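Local coordinates for protein 5,10-methylenetetrahydromethanopterin reductase (Methanopyrus kandleri, PDB 1EZW) that catalyses the reversible, coenzyme F420-dependent reduction of methylene-tetrahydromethanopterin to methyl-tetrahydromethanopterin, a step of methanogenesis from carbon dioxide, at residues A[243-246]-A[247-251]; A[304-307]-A[308-312]. One frame throughout, in Å; residues are numbered along the deposited sequence.

Contact 1 (A[243-246]-A[247-251]); sequences EATK and IVVAF
Thr245 and Lys246 join the next turn through two nearly straight backbone bonds, Val249 N to Thr245 O and Ala250 N to Lys246 O, each 2.8 Å, but just before them the helix is kinked. There the usual i to i+4 spacing is stretched: Ile247 N lies 4.9 Å from Glu243 O. A water fills the gap, donating to Glu243 O at 2.7 Å and accepting a longer bond from Ile247 N at 3.2 Å. Glu243 O also receives the N-H of Lys246, so this carbonyl serves the turn despite losing its regular partner.

On the outer side, Glu243 and Lys246 are opposite in charge and suited in reach. The lysine chain runs extended beyond CG and brings NZ to Glu243 OE1 at 3.0 Å, a salt bridge made on the syn side of the carboxylate but 30° out of its plane. The Lys246 side chain also touches Ile287 and Ile295, and Glu243 shares Ile287; the lysine's methylenes suit such apolar neighbours.

Thr245 and Val249 point the same way from successive turns, with Thr245 CB 4.0 Å from Val249 CG2. A beta-branched residue suits each place, because it offers a compact apolar surface close to the backbone, here facing Ile295 and Met294 of helix 292-298. Thr245 turns OG1 between its own N and carbonyl carbon (chi1 68°), from where the hydroxyl bonds Ile242 O and is satisfied inside a buried setting. Further on, Ile247 and Phe251 both rest on Phe283, and Ile247 O lies in plane at the edge of the Phe251 ring.

This is a water-inserted kink in an alpha-helix, here in helix 238-254, part of the excursion between two neighbouring strands, 225-229 and 321-324, of the TIM barrel.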
loop_
_atom_site.group_PDB
_atom_site.type_symbol
_atom_site.label_atom_id
_atom_site.label_comp_id
_atom_site.label_asym_id
_atom_site.label_seq_id
_atom_site.Cartn_x
_atom_site.Cartn_y
_atom_site.Cartn_z
ATOM N N GLU A 243 -11.552 33.742 8.623
ATOM C CA GLU A 243 -11.964 33.294 9.935
ATOM C C GLU A 243 -11.199 32.051 10.368
ATOM O O GLU A 243 -10.815 31.918 11.532
ATOM C CB GLU A 243 -13.467 32.995 9.921
ATOM C CG GLU A 243 -14.047 32.697 11.305
ATOM C CD GLU A 243 -13.850 33.854 12.261
ATOM O OE1 GLU A 243 -14.055 35.009 11.824
ATOM O OE2 GLU A 243 -13.509 33.609 13.442
ATOM N N ALA A 244 -10.983 31.135 9.427
ATOM C CA ALA A 244 -10.283 29.883 9.716
ATOM C C ALA A 244 -8.847 30.087 10.192
ATOM O O ALA A 244 -8.271 29.236 10.875
ATOM C CB ALA A 244 -10.317 28.988 8.475
ATOM N N THR A 245 -8.244 31.217 9.835
ATOM C CA THR A 245 -6.878 31.458 10.259
ATOM C C THR A 245 -6.729 31.885 11.716
ATOM O O THR A 245 -5.680 31.673 12.306
ATOM C CB THR A 245 -6.172 32.600 9.467
ATOM O OG1 THR A 245 -6.789 33.845 9.804
ATOM C CG2 THR A 245 -6.267 32.404 7.985
ATOM N N LYS A 246 -7.773 32.458 12.300
ATOM C CA LYS A 246 -7.648 33.015 13.652
ATOM C C LYS A 246 -6.980 32.217 14.750
ATOM O O LYS A 246 -6.020 32.703 15.358
ATOM C CB LYS A 246 -9.000 33.573 14.109
ATOM C CG LYS A 246 -9.383 34.787 13.262
ATOM C CD LYS A 246 -10.683 35.457 13.677
ATOM C CE LYS A 246 -11.026 36.586 12.703
ATOM N NZ LYS A 246 -12.352 37.214 12.971
ATOM N N ILE A 247 -7.439 30.998 15.012
ATOM C CA ILE A 247 -6.794 30.222 16.057
ATOM C C ILE A 247 -5.310 30.067 15.764
ATOM O O ILE A 247 -4.479 30.216 16.653
ATOM C CB ILE A 247 -7.422 28.818 16.222
ATOM C CG1 ILE A 247 -6.708 28.055 17.343
ATOM C CG2 ILE A 247 -7.299 28.025 14.918
ATOM C CD1 ILE A 247 -6.721 28.745 18.698
ATOM N N VAL A 248 -4.961 29.790 14.510
ATOM C CA VAL A 248 -3.551 29.614 14.188
ATOM C C VAL A 248 -2.771 30.929 14.321
ATOM O O VAL A 248 -1.685 30.946 14.880
ATOM C CB VAL A 248 -3.359 29.010 12.768
ATOM C CG1 VAL A 248 -1.873 28.853 12.470
ATOM C CG2 VAL A 248 -4.053 27.621 12.678
ATOM N N VAL A 249 -3.320 32.031 13.821
ATOM C CA VAL A 249 -2.625 33.314 13.933
ATOM C C VAL A 249 -2.473 33.694 15.414
ATOM O O VAL A 249 -1.421 34.196 15.827
ATOM C CB VAL A 249 -3.371 34.427 13.163
ATOM C CG1 VAL A 249 -2.829 35.791 13.555
ATOM C CG2 VAL A 249 -3.170 34.214 11.650
ATOM N N ALA A 250 -3.504 33.430 16.211
ATOM C CA ALA A 250 -3.433 33.738 17.639
ATOM C C ALA A 250 -2.177 33.113 18.243
ATOM O O ALA A 250 -1.442 33.780 18.969
ATOM C CB ALA A 250 -4.678 33.234 18.353
ATOM N N PHE A 251 -1.918 31.840 17.937
ATOM C CA PHE A 251 -0.718 31.175 18.443
ATOM C C PHE A 251 0.549 31.760 17.856
ATOM O O PHE A 251 1.593 31.803 18.518
ATOM C CB PHE A 251 -0.734 29.671 18.152
ATOM C CG PHE A 251 -1.403 28.849 19.222
ATOM C CD1 PHE A 251 -2.792 28.836 19.358
ATOM C CD2 PHE A 251 -0.633 28.114 20.121
ATOM C CE1 PHE A 251 -3.404 28.103 20.378
ATOM C CE2 PHE A 251 -1.231 27.379 21.144
ATOM C CZ PHE A 251 -2.623 27.377 21.272
HETATM O O HOH W 1 -10.186 30.316 13.603
#

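Contact 2 (A[304-307]-A[308-312]); sequences PDTV and VDKIE
Val307 and Ile311 meet along one side of the helix, the CG1 methyl of the valine lying 3.7 Å from CD1 of the isoleucine. The two point the same way, and Ile311 sends CG1 back beside its own N (chi1 -67°), which lays that branch over Val307 O at 3.3 Å. Thr306 and Lys310 form a second such pair: the threonine CG2 methyl touches the lysine CE at 3.6 Å, so the contact uses the aliphatic part of the lysine, while a bend at chi4 (-72°) turns NZ aside.

Regular i to i+4 bonds hold these pairs one turn apart. One of them, Val308 N to Pro304 O at 2.9 Å, has its acceptor on the residue that opens the helix; proline suits that place, having no N-H to leave without a partner. Asp305 and Asp309 follow each other on the exposed side, their nearest carboxylate oxygens, Asp305 OD2 and Asp309 OD1, 5.0 Å apart; closeness to the helix N-terminus may offset part of their mutual repulsion.

A second shell holds the Thr306 side chain: OG1 is hydrogen-bonded to the carboxylates of Glu238 and Asp303, which sets its rotation and leaves the CG2 methyl toward the lysine chain.

Helix 304-316 follows strand 300-302 after the single residue Asp303 and covers the small parallel pair that this strand makes with 232-234: Val307 packs on Phe232, Ile234 and Ile300. Pro304 reaches Leu338 of helix 332-342, and Ile311 meets Val343 and Phe347 beyond that helix, so the turn is wedged between the strand pair and the C-terminal part of the chain.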
loop_
_atom_site.group_PDB
_atom_site.type_symbol
_atom_site.label_atom_id
_atom_site.label_comp_id
_atom_site.label_asym_id
_atom_site.label_seq_id
_atom_site.Cartn_x
_atom_site.Cartn_y
_atom_site.Cartn_z
ATOM N N PRO A 304 -9.313 33.046 -3.942
ATOM C CA PRO A 304 -8.219 32.859 -4.890
ATOM C C PRO A 304 -7.575 34.146 -5.404
ATOM O O PRO A 304 -6.357 34.224 -5.568
ATOM C CB PRO A 304 -8.866 32.008 -5.982
ATOM C CG PRO A 304 -9.801 31.180 -5.190
ATOM C CD PRO A 304 -10.465 32.219 -4.334
ATOM N N ASP A 305 -8.378 35.169 -5.655
ATOM C CA ASP A 305 -7.765 36.395 -6.143
ATOM C C ASP A 305 -6.811 37.045 -5.156
ATOM O O ASP A 305 -5.717 37.463 -5.531
ATOM C CB ASP A 305 -8.840 37.385 -6.551
ATOM C CG ASP A 305 -8.856 37.565 -8.013
ATOM O OD1 ASP A 305 -9.215 36.581 -8.708
ATOM O OD2 ASP A 305 -8.454 38.666 -8.465
ATOM N N THR A 306 -7.233 37.113 -3.911
ATOM C CA THR A 306 -6.446 37.676 -2.828
ATOM C C THR A 306 -5.192 36.851 -2.611
ATOM O O THR A 306 -4.092 37.385 -2.436
ATOM C CB THR A 306 -7.272 37.696 -1.558
ATOM O OG1 THR A 306 -8.389 38.570 -1.768
ATOM C CG2 THR A 306 -6.486 38.215 -0.375
ATOM N N VAL A 307 -5.374 35.535 -2.607
ATOM C CA VAL A 307 -4.228 34.649 -2.406
ATOM C C VAL A 307 -3.200 34.783 -3.506
ATOM O O VAL A 307 -1.998 34.809 -3.227
ATOM C CB VAL A 307 -4.701 33.160 -2.286
ATOM C CG1 VAL A 307 -3.509 32.193 -2.383
ATOM C CG2 VAL A 307 -5.387 33.002 -0.973
ATOM N N VAL A 308 -3.659 34.840 -4.751
ATOM C CA VAL A 308 -2.749 34.980 -5.856
ATOM C C VAL A 308 -1.967 36.290 -5.700
ATOM O O VAL A 308 -0.755 36.313 -5.893
ATOM C CB VAL A 308 -3.510 34.940 -7.211
ATOM C CG1 VAL A 308 -2.624 35.447 -8.352
ATOM C CG2 VAL A 308 -3.910 33.470 -7.506
ATOM N N ASP A 309 -2.665 37.373 -5.350
ATOM C CA ASP A 309 -1.989 38.669 -5.161
ATOM C C ASP A 309 -0.912 38.605 -4.080
ATOM O O ASP A 309 0.185 39.168 -4.247
ATOM C CB ASP A 309 -3.004 39.742 -4.783
ATOM C CG ASP A 309 -3.870 40.176 -5.953
ATOM O OD1 ASP A 309 -4.912 40.812 -5.687
ATOM O OD2 ASP A 309 -3.507 39.909 -7.126
ATOM N N LYS A 310 -1.223 37.937 -2.970
ATOM C CA LYS A 310 -0.270 37.788 -1.883
ATOM C C LYS A 310 0.927 36.935 -2.291
ATOM O O LYS A 310 2.068 37.267 -1.978
ATOM C CB LYS A 310 -0.961 37.224 -0.642
ATOM C CG LYS A 310 -1.926 38.238 -0.017
ATOM C CD LYS A 310 -2.726 37.622 1.129
ATOM C CE LYS A 310 -3.688 38.624 1.779
ATOM N NZ LYS A 310 -2.924 39.618 2.589
ATOM N N ILE A 311 0.693 35.850 -3.016
ATOM C CA ILE A 311 1.833 35.047 -3.458
ATOM C C ILE A 311 2.715 35.855 -4.420
ATOM O O ILE A 311 3.938 35.774 -4.359
ATOM C CB ILE A 311 1.352 33.745 -4.109
ATOM C CG1 ILE A 311 0.686 32.886 -3.031
ATOM C CG2 ILE A 311 2.528 33.020 -4.769
ATOM C CD1 ILE A 311 -0.050 31.663 -3.594
ATOM N N GLU A 312 2.117 36.637 -5.316
ATOM C CA GLU A 312 2.956 37.434 -6.203
ATOM C C GLU A 312 3.947 38.296 -5.393
ATOM O O GLU A 312 5.124 38.382 -5.755
ATOM C CB GLU A 312 2.088 38.342 -7.103
ATOM C CG GLU A 312 1.153 37.570 -8.010
ATOM C CD GLU A 312 0.251 38.467 -8.837
ATOM O OE1 GLU A 312 -0.073 39.576 -8.351
ATOM O OE2 GLU A 312 -0.145 38.044 -9.953
#

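Contacts 1 and 2 follow in series along the chain, each within a single helix, with centres 19 Å apart and nearest atoms about 9 Å apart, so they do not touch. What they share is strand 232-234: Thr245 of contact 1 packs on Ser233, while Pro304 and Val307 of contact 2 cover its neighbours Phe232 and Ile234, and contact 2 also touches the paired strand 300-302. Thr306 adds a polar tie, bonding Glu238 at the start of the helix that carries contact 1. Both belong to the region between barrel strands 225-229 and 321-324. The magnesium site at Thr56 and Ser57 includes no residue of either contact.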